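Local atomic coordinates of SusD-like carbohydrate binding protein (Bacteroides vulgatus, PDB entry 3LEW), a protein that probably binds carbohydrate at the outer membrane of the bacterium, as a member of the SusD family of nutrient-binding proteins. Residues Q270-D275 against K279-Y284; R330-D333 against G339-V342. All coordinates share one frame; numbering follows the deposited sequence.

Contact 1 folds the loop 279-284 back against the short helix 271-274. Contact 2 brings the loop 330-333 up to the start of strand 341-345. Their centres lie about 11 Å apart, on the same side of the chain's centre, and they touch. D275 OD2 of contact 1 takes a probable hydrogen bond from F331 N of contact 2. Contact 1 is the larger and only partly buried. It mixes aromatic stacking with bonds to backbone carbonyls, and its outer tyrosines reach the surface. Contact 2 is smaller and mostly buried. There a single salt bridge ties the exposed R332 to the buried D340.

Contact 1: residues Q270-D275 against K279-Y284; sequences QFHYLD and KGSYYY
The chain turns back on itself here, and the loop 279-284, which follows helix 271-274 and leads to strand 286-288, packs against that helix, with the CA atoms of H272 and S281 4.9 Å apart. H272 is central. Its carbonyl O accepts two loop amides, Y284 N at 2.9 Å and, more weakly, Y283 N at 3.1 Å. Y282 N, in turn, gives its hydrogen to H272 ND1 at 3.0 Å, tilted 29° out of the imidazole plane. The rings of H272 and Y282 form an offset stack, with centroids 3.7 Å apart and planes at 9°. Both side chains have CG anti to the carbonyl carbon; they leave the backbone alike and run side by side in the same direction. G280 O and S281 CA lie at the edge of the imidazole. Q337 bonds to both outer ends, H272 NE2 and Y282 OH, and so ties the stacked pair together.

Y273 and Y283 also run alongside each other, but their near-parallel rings are slid apart and barely overlap. They meet at Y273 CE1 and Y283 CD2, 3.3 Å apart. Their hydroxyls have other partners: Y40 O for Y273 and Y269 OH for Y283. S281 OG donates to D275 O at 2.7 Å, just past the helix. The same carbonyl has a CA-H...O contact with Y284 CA at 3.4 Å.

The donation from Y282 N, with NE2 bonded to Q337 OE1, is consistent with ND1 being the unprotonated nitrogen of H272. Loop amides and a serine hydroxyl thus satisfy the carbonyls of H272 and D275, while the stack and bonds at both ring nitrogens should fix the imidazole's rotation.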
loop_
_atom_site.group_PDB
_atom_site.type_symbol
_atom_site.label_atom_id
_atom_site.label_comp_id
_atom_site.label_asym_id
_atom_site.label_seq_id
_atom_site.Cartn_x
_atom_site.Cartn_y
_atom_site.Cartn_z
ATOM N N GLN A 270 0.889 13.728 3.952
ATOM C CA GLN A 270 -0.073 12.672 4.230
ATOM C C GLN A 270 -0.199 12.257 5.692
ATOM O O GLN A 270 -1.205 11.660 6.076
ATOM C CB GLN A 270 0.115 11.483 3.352
ATOM C CG GLN A 270 1.336 10.635 3.602
ATOM C CD GLN A 270 1.737 9.844 2.271
ATOM O OE1 GLN A 270 1.229 8.750 2.057
ATOM N NE2 GLN A 270 2.705 10.360 1.467
ATOM N N PHE A 271 0.780 12.609 6.525
ATOM C CA PHE A 271 0.616 12.502 7.987
ATOM C C PHE A 271 -0.481 13.419 8.536
ATOM O O PHE A 271 -1.010 13.168 9.629
ATOM C CB PHE A 271 1.973 12.710 8.706
ATOM C CG PHE A 271 2.831 11.440 8.776
ATOM C CD1 PHE A 271 3.616 11.049 7.698
ATOM C CD2 PHE A 271 2.809 10.637 9.881
ATOM C CE1 PHE A 271 4.375 9.891 7.748
ATOM C CE2 PHE A 271 3.583 9.474 9.948
ATOM C CZ PHE A 271 4.366 9.099 8.866
ATOM N N HIS A 272 -0.876 14.466 7.818
ATOM C CA HIS A 272 -2.042 15.216 8.233
ATOM C C HIS A 272 -3.352 14.412 8.219
ATOM O O HIS A 272 -4.314 14.773 8.905
ATOM C CB HIS A 272 -2.197 16.513 7.446
ATOM C CG HIS A 272 -1.163 17.539 7.750
ATOM N ND1 HIS A 272 -1.005 18.094 9.009
ATOM C CD2 HIS A 272 -0.255 18.145 6.949
ATOM C CE1 HIS A 272 -0.053 19.009 8.954
ATOM N NE2 HIS A 272 0.434 19.044 7.724
ATOM N N TYR A 273 -3.369 13.329 7.449
ATOM C CA TYR A 273 -4.485 12.360 7.365
ATOM C C TYR A 273 -4.279 11.217 8.373
ATOM O O TYR A 273 -5.217 10.827 9.117
ATOM C CB TYR A 273 -4.632 11.823 5.912
ATOM C CG TYR A 273 -4.680 12.955 4.891
ATOM C CD1 TYR A 273 -5.721 13.861 4.903
ATOM C CD2 TYR A 273 -3.677 13.110 3.917
ATOM C CE1 TYR A 273 -5.780 14.924 4.034
ATOM C CE2 TYR A 273 -3.714 14.171 3.032
ATOM C CZ TYR A 273 -4.748 15.090 3.091
ATOM O OH TYR A 273 -4.815 16.162 2.226
ATOM N N LEU A 274 -3.071 10.678 8.391
ATOM C CA LEU A 274 -2.756 9.463 9.186
ATOM C C LEU A 274 -2.545 9.706 10.679
ATOM O O LEU A 274 -2.777 8.803 11.479
ATOM C CB LEU A 274 -1.521 8.762 8.661
ATOM C CG LEU A 274 -1.544 8.218 7.242
ATOM C CD1 LEU A 274 -0.201 7.652 6.900
ATOM C CD2 LEU A 274 -2.660 7.152 7.146
ATOM N N ASP A 275 -2.081 10.893 11.042
ATOM C CA ASP A 275 -1.807 11.216 12.443
ATOM C C ASP A 275 -3.084 11.789 13.020
ATOM O O ASP A 275 -3.511 12.890 12.651
ATOM C CB ASP A 275 -0.640 12.211 12.540
ATOM C CG ASP A 275 -0.249 12.525 13.951
ATOM O OD1 ASP A 275 -1.099 12.422 14.862
ATOM O OD2 ASP A 275 0.910 12.967 14.161
ATOM N N LYS A 279 -1.183 17.058 18.392
ATOM C CA LYS A 279 -1.661 18.430 18.273
ATOM C C LYS A 279 -0.903 19.137 17.177
ATOM O O LYS A 279 0.327 19.209 17.235
ATOM C CB LYS A 279 -1.443 19.193 19.579
ATOM C CG LYS A 279 -2.273 18.644 20.711
ATOM C CD LYS A 279 -1.882 19.337 22.055
ATOM C CE LYS A 279 -2.134 18.403 23.253
ATOM N NZ LYS A 279 -3.438 18.709 23.910
ATOM N N GLY A 280 -1.641 19.656 16.193
ATOM C CA GLY A 280 -1.026 20.244 14.998
ATOM C C GLY A 280 -1.291 19.488 13.707
ATOM O O GLY A 280 -1.102 20.055 12.632
ATOM N N SER A 281 -1.690 18.210 13.773
ATOM C CA SER A 281 -2.145 17.517 12.566
ATOM C C SER A 281 -3.387 18.211 12.012
ATOM O O SER A 281 -4.241 18.625 12.751
ATOM C CB SER A 281 -2.475 16.052 12.880
ATOM O OG SER A 281 -3.077 15.423 11.768
ATOM N N TYR A 282 -3.446 18.418 10.710
ATOM C CA TYR A 282 -4.421 19.333 10.172
ATOM C C TYR A 282 -5.791 18.675 10.065
ATOM O O TYR A 282 -6.783 19.375 10.164
ATOM C CB TYR A 282 -4.037 19.757 8.727
ATOM C CG TYR A 282 -2.938 20.802 8.597
ATOM C CD1 TYR A 282 -2.387 21.465 9.695
ATOM C CD2 TYR A 282 -2.477 21.138 7.347
ATOM C CE1 TYR A 282 -1.389 22.422 9.522
ATOM C CE2 TYR A 282 -1.463 22.056 7.164
ATOM C CZ TYR A 282 -0.932 22.703 8.233
ATOM O OH TYR A 282 0.027 23.653 8.007
ATOM N N TYR A 283 -5.848 17.369 9.778
ATOM C CA TYR A 283 -7.115 16.715 9.409
ATOM C C TYR A 283 -7.477 15.489 10.264
ATOM O O TYR A 283 -8.671 15.176 10.433
ATOM C CB TYR A 283 -7.119 16.318 7.914
ATOM C CG TYR A 283 -6.675 17.431 7.004
ATOM C CD1 TYR A 283 -7.393 18.626 6.946
ATOM C CD2 TYR A 283 -5.509 17.323 6.244
ATOM C CE1 TYR A 283 -6.980 19.668 6.158
ATOM C CE2 TYR A 283 -5.093 18.340 5.446
ATOM C CZ TYR A 283 -5.815 19.522 5.402
ATOM O OH TYR A 283 -5.368 20.573 4.618
ATOM N N TYR A 284 -6.467 14.850 10.850
ATOM C CA TYR A 284 -6.661 13.741 11.806
ATOM C C TYR A 284 -7.824 12.832 11.376
ATOM O O TYR A 284 -8.718 12.532 12.169
ATOM C CB TYR A 284 -6.873 14.280 13.240
ATOM C CG TYR A 284 -7.639 15.553 13.339
ATOM C CD1 TYR A 284 -7.004 16.777 13.219
ATOM C CD2 TYR A 284 -9.024 15.548 13.564
ATOM C CE1 TYR A 284 -7.712 17.980 13.285
ATOM C CE2 TYR A 284 -9.734 16.740 13.626
ATOM C CZ TYR A 284 -9.081 17.941 13.502
ATOM O OH TYR A 284 -9.784 19.146 13.630
#

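Contact 2: residues R330-D333 against G339-V342; sequences RFRD and GDIV
R332 and D340 meet in a salt bridge, while G339 provides bare backbone beside them; these three residues bury most of the surface here. R332 NH1 lies 2.7 Å from D340 OD1, in a somewhat bent bond. The carboxylate oxygen sits at the edge of the guanidinium, near its plane. Relative to the aspartate, NH1 comes from above the carboxylate plane, 65° out of it. The two flat groups are turned 68° against each other, so the guanidinium grips one oxygen instead of pairing with both; NH1 stands 3.7 Å from D340 OD2. R332 starts extended, with CG anti to the backbone N, and then bends at chi3 (79°), which turns its head toward D340. R332 NH1 also passes 4.1 Å from G339 CA.

Further bonds fix both charged groups. OD1 of the aspartate accepts from Q260 N, and OD2 from V249 N. The guanidinium bonds to N247 O through NH1 and to Q260 O through NH2. An alanine in place of D340 would probably leave R332 without its mate in charge and the amides of Q260 and V249 without their acceptor.

R332 and D333 both face L338 in a classic beta bulge, where the loop meets the chain leading into strand 341-345. That strand pairs antiparallel with strand 254-258, and D340 touches W254 of the latter. On the side of helix 271-274, the rings of F331 and H272 meet at a steep angle.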
loop_
_atom_site.group_PDB
_atom_site.type_symbol
_atom_site.label_atom_id
_atom_site.label_comp_id
_atom_site.label_asym_id
_atom_site.label_seq_id
_atom_site.Cartn_x
_atom_site.Cartn_y
_atom_site.Cartn_z
ATOM N N ARG A 330 2.559 8.852 13.592
ATOM C CA ARG A 330 2.680 10.212 14.070
ATOM C C ARG A 330 3.751 10.977 13.347
ATOM O O ARG A 330 4.736 10.421 12.997
ATOM C CB ARG A 330 2.981 10.237 15.564
ATOM C CG ARG A 330 2.000 9.440 16.378
ATOM C CD ARG A 330 2.241 9.541 17.886
ATOM N NE ARG A 330 3.596 9.247 18.358
ATOM C CZ ARG A 330 4.062 8.009 18.576
ATOM N NH1 ARG A 330 3.294 6.936 18.334
ATOM N NH2 ARG A 330 5.282 7.843 19.036
ATOM N N PHE A 331 3.544 12.276 13.134
ATOM C CA PHE A 331 4.611 13.120 12.623
ATOM C C PHE A 331 5.883 12.920 13.445
ATOM O O PHE A 331 5.860 12.818 14.676
ATOM C CB PHE A 331 4.214 14.616 12.705
ATOM C CG PHE A 331 3.395 15.117 11.525
ATOM C CD1 PHE A 331 4.023 15.503 10.354
ATOM C CD2 PHE A 331 1.992 15.231 11.598
ATOM C CE1 PHE A 331 3.293 15.978 9.293
ATOM C CE2 PHE A 331 1.272 15.684 10.532
ATOM C CZ PHE A 331 1.920 16.092 9.387
ATOM N N ARG A 332 7.005 12.863 12.755
ATOM C CA ARG A 332 8.317 12.847 13.406
ATOM C C ARG A 332 8.677 14.224 13.919
ATOM O O ARG A 332 9.072 14.388 15.080
ATOM C CB ARG A 332 9.388 12.301 12.469
ATOM C CG ARG A 332 10.732 12.174 13.155
ATOM C CD ARG A 332 11.750 11.561 12.234
ATOM N NE ARG A 332 12.288 12.550 11.273
ATOM C CZ ARG A 332 12.111 12.519 9.952
ATOM N NH1 ARG A 332 11.374 11.609 9.398
ATOM N NH2 ARG A 332 12.682 13.416 9.179
ATOM N N ASP A 333 8.488 15.236 13.074
ATOM C CA ASP A 333 8.791 16.628 13.416
ATOM C C ASP A 333 7.511 17.407 13.126
ATOM O O ASP A 333 7.183 17.636 11.974
ATOM C CB ASP A 333 9.975 17.119 12.549
ATOM C CG ASP A 333 10.377 18.551 12.837
ATOM O OD1 ASP A 333 9.566 19.309 13.450
ATOM O OD2 ASP A 333 11.522 18.917 12.425
ATOM N N GLY A 339 7.536 13.381 8.203
ATOM C CA GLY A 339 7.366 11.971 8.586
ATOM C C GLY A 339 7.640 11.102 7.403
ATOM O O GLY A 339 7.147 11.380 6.312
ATOM N N ASP A 340 8.412 10.020 7.595
ATOM C CA ASP A 340 8.820 9.169 6.483
ATOM C C ASP A 340 7.687 8.205 6.107
ATOM O O ASP A 340 6.838 7.864 6.926
ATOM C CB ASP A 340 10.098 8.366 6.795
ATOM C CG ASP A 340 11.336 9.247 7.063
ATOM O OD1 ASP A 340 11.282 10.508 6.912
ATOM O OD2 ASP A 340 12.406 8.659 7.429
ATOM N N ILE A 341 7.738 7.733 4.876
ATOM C CA ILE A 341 6.668 6.908 4.310
ATOM C C ILE A 341 7.147 5.455 4.154
ATOM O O ILE A 341 8.008 5.181 3.336
ATOM C CB ILE A 341 6.232 7.396 2.931
ATOM C CG1 ILE A 341 5.916 8.902 2.924
ATOM C CG2 ILE A 341 4.992 6.585 2.462
ATOM C CD1 ILE A 341 4.871 9.373 3.957
ATOM N N VAL A 342 6.563 4.562 4.925
ATOM C CA VAL A 342 6.894 3.121 4.837
ATOM C C VAL A 342 6.269 2.494 3.565
ATOM O O VAL A 342 5.117 2.756 3.252
ATOM C CB VAL A 342 6.469 2.360 6.112
ATOM C CG1 VAL A 342 4.958 2.363 6.304
ATOM C CG2 VAL A 342 6.966 0.883 6.063
#